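Local coordinates for protein glutaconate CoA-transferase subunit A (PDB 1POI) that catalyses the transfer of coenzyme A from acetyl-CoA to (R)-2-hydroxyglutarate and related acids such as glutaconate, a step of glutamate degradation by the hydroxyglutarate pathway, at residues A[80-84]-A[85-89]; A[103-106]-A[107-111]. All blocks are in the same frame, centred on the assembly; numbering follows the deposited sequence.

Contact 1: residues A[80-84]-A[85-89]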
loop_
_atom_site.group_PDB
_atom_site.type_symbol
_atom_site.label_atom_id
_atom_site.label_comp_id
_atom_site.label_asym_id
_atom_site.label_seq_id
_atom_site.Cartn_x
_atom_site.Cartn_y
_atom_site.Cartn_z
ATOM N N THR A 80 31.095 -6.106 18.080
ATOM C CA THR A 80 31.762 -6.787 19.194
ATOM C C THR A 80 31.388 -8.259 19.210
ATOM O O THR A 80 30.227 -8.609 19.409
ATOM C CB THR A 80 31.406 -6.215 20.568
ATOM O OG1 THR A 80 31.431 -4.786 20.531
ATOM C CG2 THR A 80 32.425 -6.693 21.572
ATOM N N ASN A 81 32.392 -9.108 19.054
ATOM C CA ASN A 81 32.210 -10.557 19.030
ATOM C C ASN A 81 31.586 -11.181 20.263
ATOM O O ASN A 81 30.780 -12.096 20.153
ATOM C CB ASN A 81 33.549 -11.251 18.784
ATOM C CG ASN A 81 33.909 -11.312 17.320
ATOM O OD1 ASN A 81 33.104 -10.944 16.443
ATOM N ND2 ASN A 81 35.122 -11.789 17.034
ATOM N N VAL A 82 32.083 -10.766 21.425
ATOM C CA VAL A 82 31.651 -11.243 22.739
ATOM C C VAL A 82 31.677 -9.998 23.591
ATOM O O VAL A 82 32.744 -9.453 23.819
ATOM C CB VAL A 82 32.683 -12.238 23.336
ATOM C CG1 VAL A 82 32.169 -12.809 24.653
ATOM C CG2 VAL A 82 32.982 -13.356 22.333
ATOM N N SER A 83 30.510 -9.507 23.993
ATOM C CA SER A 83 30.426 -8.302 24.813
ATOM C C SER A 83 31.493 -8.304 25.896
ATOM O O SER A 83 31.713 -9.300 26.592
ATOM C CB SER A 83 29.044 -8.150 25.423
ATOM O OG SER A 83 28.075 -7.952 24.412
ATOM N N ARG A 84 32.143 -7.161 26.032
ATOM C CA ARG A 84 33.240 -7.016 26.962
ATOM C C ARG A 84 32.902 -6.888 28.441
ATOM O O ARG A 84 33.508 -7.574 29.240
ATOM C CB ARG A 84 34.164 -5.901 26.462
ATOM C CG ARG A 84 34.557 -6.126 25.000
ATOM C CD ARG A 84 35.142 -4.889 24.365
ATOM N NE ARG A 84 35.460 -5.080 22.951
ATOM C CZ ARG A 84 36.400 -5.904 22.489
ATOM N NH1 ARG A 84 37.128 -6.631 23.321
ATOM N NH2 ARG A 84 36.618 -6.000 21.184
ATOM N N ARG A 85 31.946 -6.041 28.816
ATOM C CA ARG A 85 31.589 -5.917 30.229
ATOM C C ARG A 85 31.094 -7.288 30.681
ATOM O O ARG A 85 31.459 -7.778 31.749
ATOM C CB ARG A 85 30.484 -4.882 30.435
ATOM C CG ARG A 85 30.939 -3.441 30.705
ATOM C CD ARG A 85 32.426 -3.201 30.468
ATOM N NE ARG A 85 33.269 -3.584 31.589
ATOM C CZ ARG A 85 34.496 -4.087 31.462
ATOM N NH1 ARG A 85 35.037 -4.276 30.266
ATOM N NH2 ARG A 85 35.202 -4.389 32.540
ATOM N N PHE A 86 30.315 -7.917 29.807
ATOM C CA PHE A 86 29.744 -9.238 30.009
ATOM C C PHE A 86 30.837 -10.279 30.295
ATOM O O PHE A 86 30.899 -10.801 31.391
ATOM C CB PHE A 86 28.885 -9.605 28.762
ATOM C CG PHE A 86 28.628 -11.085 28.576
ATOM C CD1 PHE A 86 27.613 -11.725 29.274
ATOM C CD2 PHE A 86 29.425 -11.842 27.721
ATOM C CE1 PHE A 86 27.400 -13.102 29.127
ATOM C CE2 PHE A 86 29.222 -13.209 27.566
ATOM C CZ PHE A 86 28.208 -13.840 28.273
ATOM N N ARG A 87 31.745 -10.533 29.357
ATOM C CA ARG A 87 32.775 -11.541 29.592
ATOM C C ARG A 87 33.762 -11.184 30.689
ATOM O O ARG A 87 34.433 -12.060 31.231
ATOM C CB ARG A 87 33.519 -11.899 28.302
ATOM C CG ARG A 87 34.377 -10.791 27.711
ATOM C CD ARG A 87 35.865 -11.205 27.619
ATOM N NE ARG A 87 36.123 -12.343 26.730
ATOM C CZ ARG A 87 36.125 -12.284 25.392
ATOM N NH1 ARG A 87 35.871 -11.132 24.762
ATOM N NH2 ARG A 87 36.423 -13.372 24.677
ATOM N N LYS A 88 33.846 -9.904 31.034
ATOM C CA LYS A 88 34.770 -9.468 32.078
ATOM C C LYS A 88 34.173 -9.758 33.448
ATOM O O LYS A 88 34.794 -10.411 34.293
ATOM C CB LYS A 88 35.101 -7.975 31.937
ATOM C CG LYS A 88 36.329 -7.538 32.714
ATOM C CD LYS A 88 37.501 -8.505 32.522
ATOM C CE LYS A 88 37.681 -9.436 33.731
ATOM N NZ LYS A 88 38.559 -10.611 33.410
ATOM N N TRP A 89 32.956 -9.290 33.664
ATOM C CA TRP A 89 32.313 -9.545 34.927
ATOM C C TRP A 89 32.135 -11.028 35.180
ATOM O O TRP A 89 32.324 -11.489 36.299
ATOM C CB TRP A 89 30.994 -8.827 35.001
ATOM C CG TRP A 89 31.164 -7.408 35.290
ATOM C CD1 TRP A 89 31.996 -6.538 34.658
ATOM C CD2 TRP A 89 30.462 -6.658 36.276
ATOM N NE1 TRP A 89 31.849 -5.278 35.187
ATOM C CE2 TRP A 89 30.911 -5.326 36.186
ATOM C CE3 TRP A 89 29.486 -6.984 37.232
ATOM C CZ2 TRP A 89 30.418 -4.317 37.014
ATOM C CZ3 TRP A 89 28.995 -5.980 38.050
ATOM C CH2 TRP A 89 29.459 -4.665 37.939
#

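Contact 2: residues A[103-106]-A[107-111]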
loop_
_atom_site.group_PDB
_atom_site.type_symbol
_atom_site.label_atom_id
_atom_site.label_comp_id
_atom_site.label_asym_id
_atom_site.label_seq_id
_atom_site.Cartn_x
_atom_site.Cartn_y
_atom_site.Cartn_z
ATOM N N ASP A 103 17.938 -21.784 21.460
ATOM C CA ASP A 103 16.683 -22.392 21.037
ATOM C C ASP A 103 15.764 -22.501 22.239
ATOM O O ASP A 103 14.626 -22.008 22.220
ATOM C CB ASP A 103 16.988 -23.764 20.448
ATOM C CG ASP A 103 18.161 -23.719 19.487
ATOM O OD1 ASP A 103 18.213 -22.760 18.679
ATOM O OD2 ASP A 103 19.043 -24.602 19.560
ATOM N N VAL A 104 16.314 -23.042 23.324
ATOM C CA VAL A 104 15.572 -23.209 24.566
ATOM C C VAL A 104 15.095 -21.866 25.112
ATOM O O VAL A 104 13.958 -21.762 25.545
ATOM C CB VAL A 104 16.400 -23.972 25.605
ATOM C CG1 VAL A 104 15.740 -23.944 26.971
ATOM C CG2 VAL A 104 16.571 -25.387 25.162
ATOM N N ILE A 105 15.932 -20.834 25.061
ATOM C CA ILE A 105 15.532 -19.522 25.547
ATOM C C ILE A 105 14.328 -18.954 24.782
ATOM O O ILE A 105 13.383 -18.444 25.376
ATOM C CB ILE A 105 16.695 -18.523 25.468
ATOM C CG1 ILE A 105 17.806 -18.922 26.443
ATOM C CG2 ILE A 105 16.190 -17.084 25.761
ATOM C CD1 ILE A 105 17.629 -18.375 27.831
ATOM N N TYR A 106 14.374 -18.990 23.455
ATOM C CA TYR A 106 13.253 -18.466 22.680
ATOM C C TYR A 106 12.028 -19.347 22.922
ATOM O O TYR A 106 10.909 -18.853 22.949
ATOM C CB TYR A 106 13.631 -18.296 21.196
ATOM C CG TYR A 106 14.330 -16.978 20.957
ATOM C CD1 TYR A 106 13.592 -15.818 20.787
ATOM C CD2 TYR A 106 15.721 -16.865 21.059
ATOM C CE1 TYR A 106 14.209 -14.577 20.747
ATOM C CE2 TYR A 106 16.360 -15.629 21.016
ATOM C CZ TYR A 106 15.599 -14.486 20.868
ATOM O OH TYR A 106 16.195 -13.237 20.897
ATOM N N MET A 107 12.242 -20.638 23.156
ATOM C CA MET A 107 11.129 -21.527 23.480
ATOM C C MET A 107 10.542 -21.108 24.846
ATOM O O MET A 107 9.360 -20.764 24.939
ATOM C CB MET A 107 11.569 -23.001 23.539
ATOM C CG MET A 107 12.050 -23.568 22.218
ATOM S SD MET A 107 10.834 -24.305 21.095
ATOM C CE MET A 107 9.369 -23.322 21.374
ATOM N N MET A 108 11.379 -21.094 25.881
ATOM C CA MET A 108 10.963 -20.710 27.228
ATOM C C MET A 108 10.028 -19.517 27.230
ATOM O O MET A 108 8.974 -19.541 27.855
ATOM C CB MET A 108 12.183 -20.434 28.106
ATOM C CG MET A 108 12.994 -21.699 28.396
ATOM S SD MET A 108 14.509 -21.428 29.310
ATOM C CE MET A 108 13.994 -20.310 30.521
ATOM N N TRP A 109 10.402 -18.479 26.509
ATOM C CA TRP A 109 9.575 -17.297 26.426
ATOM C C TRP A 109 8.294 -17.668 25.692
ATOM O O TRP A 109 7.205 -17.247 26.073
ATOM C CB TRP A 109 10.302 -16.192 25.657
ATOM C CG TRP A 109 11.168 -15.277 26.469
ATOM C CD1 TRP A 109 10.907 -14.809 27.718
ATOM C CD2 TRP A 109 12.358 -14.594 26.027
ATOM N NE1 TRP A 109 11.841 -13.864 28.076
ATOM C CE2 TRP A 109 12.743 -13.714 27.054
ATOM C CE3 TRP A 109 13.126 -14.637 24.856
ATOM C CZ2 TRP A 109 13.866 -12.878 26.950
ATOM C CZ3 TRP A 109 14.243 -13.802 24.756
ATOM C CH2 TRP A 109 14.597 -12.938 25.795
ATOM N N HIS A 110 8.404 -18.471 24.638
ATOM C CA HIS A 110 7.208 -18.830 23.893
ATOM C C HIS A 110 6.218 -19.632 24.749
ATOM O O HIS A 110 5.032 -19.271 24.834
ATOM C CB HIS A 110 7.552 -19.531 22.570
ATOM C CG HIS A 110 6.388 -19.644 21.635
ATOM N ND1 HIS A 110 6.055 -20.822 21.002
ATOM C CD2 HIS A 110 5.441 -18.746 21.277
ATOM C CE1 HIS A 110 4.955 -20.647 20.296
ATOM N NE2 HIS A 110 4.560 -19.394 20.445
ATOM N N ALA A 111 6.703 -20.686 25.396
ATOM C CA ALA A 111 5.889 -21.500 26.289
ATOM C C ALA A 111 5.234 -20.625 27.356
ATOM O O ALA A 111 4.122 -20.907 27.796
ATOM C CB ALA A 111 6.719 -22.528 26.943
#

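Contact 1: residues A[80-84]-A[85-89]
The guanidinium of Arg-87 folds back over Val-82, the two side chains crossing at about a right angle, with Val-82 CG1 over the centre of its plane and Val-82 CB 3.7 Å from Arg-87 NH1. A first torsion of 67°, which sets CG between the backbone N and the carbonyl carbon, and further bends along the chain turn Arg-87 toward the start of the helix. A leucine in its place would probably leave one side of Val-82 less well covered and cost Glu-91 its long, weak ion pair with Arg-87 NE, the salt bridge from Lys-88 NZ remaining. Phe-86 takes a different course, CG anti to the backbone N (chi1 159°), and brings Ser-83 O into the plane of its ring at the edge; Val-82 CG1 also lies near this edge, 4.2 Å from Phe-86 CE2. Ser-83 is the N-cap residue of helix 84-92, yet its hydroxyl makes no capping bond; the backbone N of Phe-86 is hydrogen-bonded to Asp-58 OD1 of helix 55-62. The first helical turns are closed by Arg-87 N to Ser-83 O, 3.0 Å and nearly straight at 171°, and by the more bent bond from Lys-88 N to Arg-84 O. Arg-84 extends away to a salt bridge with Asp-264, whereas Arg-85 places one guanidinium face over Arg-84 O and gives its NH1 to Ser-267 O.

Contact 2: residues A[103-106]-A[107-111]
Met-108 N donates to Val-104 O over 2.7 Å in an almost straight bond, 177° at the hydrogen, and the same carbonyl oxygen has Met-108 CG close beside it. Before it in the chain, Met-107 N reaches Asp-103 O within the carbonyl plane; after it come Trp-109 N to Ile-105 O at 3.2 Å and His-110 N to Tyr-106 O at 3.0 Å. In the last two the donor is tilted nearly 30° from the carbonyl plane. Four successive acceptors are thus satisfied by the amide four residues on, and Ala-111 N continues the series to Met-107 O. This is the i to i+4 ladder of an alpha-helix, here helix 102-114, whose side chains pack against strands 46-49 and 118-121 and helix 197-203. Near its start, Val-104 N is bonded to Ser-101 OG. On one flank Trp-109 stands edge-on to Tyr-106 in a T-shaped pair, the ring planes at 73° and Trp-109 CZ3 over the tyrosine face. Ile-105 CG2, anti to its own backbone N, lies over one face of the indole in a CH-pi contact, 4.3 Å from the centroid of the six-membered ring. Tyr-106 OH accepts from Ala-52 N and is also hydrogen-bonded to Gln-196 OE1, two bonds that would help fix the phenol ring against the indole edge. Val-104 CG1 meets Met-108 SD at 3.6 Å, while the His-110 ring meets His-110 of a second copy of this subunit, their planes nearly perpendicular.

How the contacts relate
Contact 1 and contact 2 belong to successive helices, 84-92 and 102-114, with strand 96-99, an outermost strand of the parallel sheet within this chain, between them in sequence. Their centres lie about 23 Å apart and they do not touch. Contact 1 is partly buried and marks a loop-to-helix transition: its arginines find acidic or carbonyl partners outside the pair of segments. Contact 2 is wholly buried and runs along a single helix, where backbone bonds carry most of the polar pairing, the Tyr-106 hydroxyl being bonded outside the helix, and aromatic, aliphatic and sulfur groups fill the sides. Both reach chains of another protein, but contact 2 also meets a second copy of this subunit.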